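Local coordinates for protein lysine cyclodeaminase (PDB 5YU3) that converts L-lysine to L-pipecolic acid with loss of ammonia, using a bound NAD, and also recognises L-ornithine and L-2,4-diaminobutyric acid, at residues E191-P195 with A196-A200. Residues are numbered along the deposited sequence; the frame is centred on the assembly and turned at random.
Sequences EIAEP and ARIAA
Arg197 reaches back from the first turn of helix 195-201 to Glu191 on the strand before it. Its CG stands anti to the backbone N (chi1 173°), and the extended chain lays CG and CD past the Ala193 methyl, CD 4.0 Å from Ala193 CB. Arg197 NH1 forms a salt bridge to Glu191 OE1 at 2.6 Å, meeting the oxygen from above a carboxylate plane turned 59° from the guanidinium. A water bonded to Ile192 O accepts a weak bond from NH1, and NE pairs with Glu201. With an alanine at Arg197, Glu201 would probably lose its salt-bridge partner, Glu191 keep no more than its weak, long pair with Arg165, and one side of the Ala193 methyl lose its CG and CD cover. Strand 189-192, an edge strand of the seven-stranded parallel sheet in the Rossmann-type NAD domain, leads here into helix 195-201. Glu194 is the N-cap: its carbonyl O takes Ile198 N at 3.0 Å and a weak bond from Arg197 N. Ile198 CG1, anti to the carbonyl carbon, points back along the chain and brings CD1 to 3.3 Å from Ala193 O; Trp169 of the adjacent strand and Ile144 of the next also touch this side chain. Ala199 N bonds to Pro195 O at 2.9 Å; the Pro195 side chain comes to about 6 Å from the bound NAD at its nearest.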
ATOM      1  N   GLU A 191      34.249  12.634 -15.538  1.00 19.46           N
ATOM      2  CA  GLU A 191      35.483  12.917 -14.819  1.00 24.70           C
ATOM      3  C   GLU A 191      35.173  12.919 -13.333  1.00 22.68           C
ATOM      4  O   GLU A 191      34.216  13.573 -12.903  1.00 22.42           O
ATOM      5  CB  GLU A 191      36.062  14.269 -15.258  1.00 23.23           C
ATOM      6  CG  GLU A 191      37.233  14.752 -14.440  1.00 29.82           C
ATOM      7  CD  GLU A 191      37.794  16.067 -14.959  1.00 34.55           C
ATOM      8  OE1 GLU A 191      38.813  16.527 -14.407  1.00 42.52           O
ATOM      9  OE2 GLU A 191      37.215  16.642 -15.911  1.00 36.44           O
ATOM     10  N   ILE A 192      35.942  12.158 -12.556  1.00 22.37           N
ATOM     11  CA  ILE A 192      35.775  12.179 -11.110  1.00 21.86           C
ATOM     12  C   ILE A 192      36.321  13.494 -10.569  1.00 26.27           C
ATOM     13  O   ILE A 192      37.394  13.959 -10.984  1.00 26.46           O
ATOM     14  CB  ILE A 192      36.473  10.967 -10.468  1.00 21.17           C
ATOM     15  CG1 ILE A 192      35.804   9.674 -10.943  1.00 25.87           C
ATOM     16  CG2 ILE A 192      36.448  11.073  -8.943  1.00 23.27           C
ATOM     17  CD1 ILE A 192      36.552   8.409 -10.558  1.00 24.02           C
ATOM     18  N   ALA A 193      35.570  14.117  -9.663  1.00 21.19           N
ATOM     19  CA  ALA A 193      35.945  15.421  -9.128  1.00 22.56           C
ATOM     20  C   ALA A 193      35.364  15.567  -7.732  1.00 24.50           C
ATOM     21  O   ALA A 193      34.246  15.109  -7.465  1.00 22.15           O
ATOM     22  CB  ALA A 193      35.461  16.556 -10.042  1.00 23.14           C
ATOM     23  N   GLU A 194      36.131  16.192  -6.841  1.00 22.56           N
ATOM     24  CA  GLU A 194      35.679  16.334  -5.474  1.00 21.77           C
ATOM     25  C   GLU A 194      34.528  17.338  -5.399  1.00 19.72           C
ATOM     26  O   GLU A 194      34.374  18.190  -6.277  1.00 22.62           O
ATOM     27  CB  GLU A 194      36.841  16.748  -4.572  1.00 28.89           C
ATOM     28  CG  GLU A 194      37.491  15.523  -3.931  1.00 35.28           C
ATOM     29  CD  GLU A 194      38.815  15.813  -3.274  1.00 44.16           C
ATOM     30  OE1 GLU A 194      38.907  16.809  -2.528  1.00 45.62           O
ATOM     31  OE2 GLU A 194      39.767  15.042  -3.517  1.00 47.71           O
ATOM     32  N   PRO A 195      33.686  17.230  -4.367  1.00 20.31           N
ATOM     33  CA  PRO A 195      32.475  18.071  -4.322  1.00 20.70           C
ATOM     34  C   PRO A 195      32.738  19.561  -4.436  1.00 19.99           C
ATOM     35  O   PRO A 195      31.948  20.271  -5.068  1.00 19.26           O
ATOM     36  CB  PRO A 195      31.847  17.695  -2.979  1.00 21.34           C
ATOM     37  CG  PRO A 195      32.489  16.257  -2.658  1.00 22.70           C
ATOM     38  CD  PRO A 195      33.652  16.211  -3.257  1.00 19.29           C
ATOM     39  N   ALA A 196      33.830  20.068  -3.853  1.00 21.23           N
ATOM     40  CA  ALA A 196      34.102  21.498  -3.968  1.00 23.62           C
ATOM     41  C   ALA A 196      34.353  21.895  -5.418  1.00 21.42           C
ATOM     42  O   ALA A 196      33.925  22.969  -5.857  1.00 21.21           O
ATOM     43  CB  ALA A 196      35.290  21.889  -3.080  1.00 24.98           C
ATOM     44  N   ARG A 197      35.021  21.031  -6.188  1.00 21.28           N
ATOM     45  CA  ARG A 197      35.233  21.329  -7.600  1.00 23.42           C
ATOM     46  C   ARG A 197      33.920  21.273  -8.370  1.00 21.33           C
ATOM     47  O   ARG A 197      33.675  22.100  -9.254  1.00 19.55           O
ATOM     48  CB  ARG A 197      36.254  20.361  -8.206  1.00 26.18           C
ATOM     49  CG  ARG A 197      36.388  20.532  -9.714  1.00 30.79           C
ATOM     50  CD  ARG A 197      37.654  19.921 -10.324  1.00 31.97           C
ATOM     51  NE  ARG A 197      37.686  20.256 -11.745  1.00 37.80           N
ATOM     52  CZ  ARG A 197      37.771  19.381 -12.742  1.00 32.25           C
ATOM     53  NH1 ARG A 197      37.875  18.084 -12.495  1.00 37.11           N
ATOM     54  NH2 ARG A 197      37.768  19.815 -13.996  1.00 37.23           N
ATOM     55  N   ILE A 198      33.064  20.304  -8.039  1.00 19.41           N
ATOM     56  CA  ILE A 198      31.761  20.205  -8.687  1.00 18.30           C
ATOM     57  C   ILE A 198      30.941  21.458  -8.419  1.00 18.74           C
ATOM     58  O   ILE A 198      30.331  22.027  -9.334  1.00 19.18           O
ATOM     59  CB  ILE A 198      31.037  18.929  -8.211  1.00 20.26           C
ATOM     60  CG1 ILE A 198      31.787  17.681  -8.702  1.00 20.16           C
ATOM     61  CG2 ILE A 198      29.580  18.920  -8.679  1.00 18.45           C
ATOM     62  CD1 ILE A 198      31.287  16.374  -8.083  1.00 17.74           C
ATOM     63  N   ALA A 199      30.936  21.924  -7.164  1.00 20.44           N
ATOM     64  CA  ALA A 199      30.219  23.151  -6.820  1.00 22.14           C
ATOM     65  C   ALA A 199      30.726  24.340  -7.631  1.00 20.89           C
ATOM     66  O   ALA A 199      29.931  25.145  -8.128  1.00 21.14           O
ATOM     67  CB  ALA A 199      30.347  23.421  -5.321  1.00 22.19           C
ATOM     68  N   ALA A 200      32.047  24.445  -7.809  1.00 22.65           N
ATOM     69  CA  ALA A 200      32.606  25.602  -8.504  1.00 24.88           C
ATOM     70  C   ALA A 200      32.349  25.571 -10.006  1.00 24.24           C
ATOM     71  O   ALA A 200      32.202  26.633 -10.624  1.00 25.42           O
ATOM     72  CB  ALA A 200      34.112  25.702  -8.239  1.00 23.98           C
TER
HETATM   73  O   HOH W   1      38.921  16.500 -10.907  1.00 41.89           O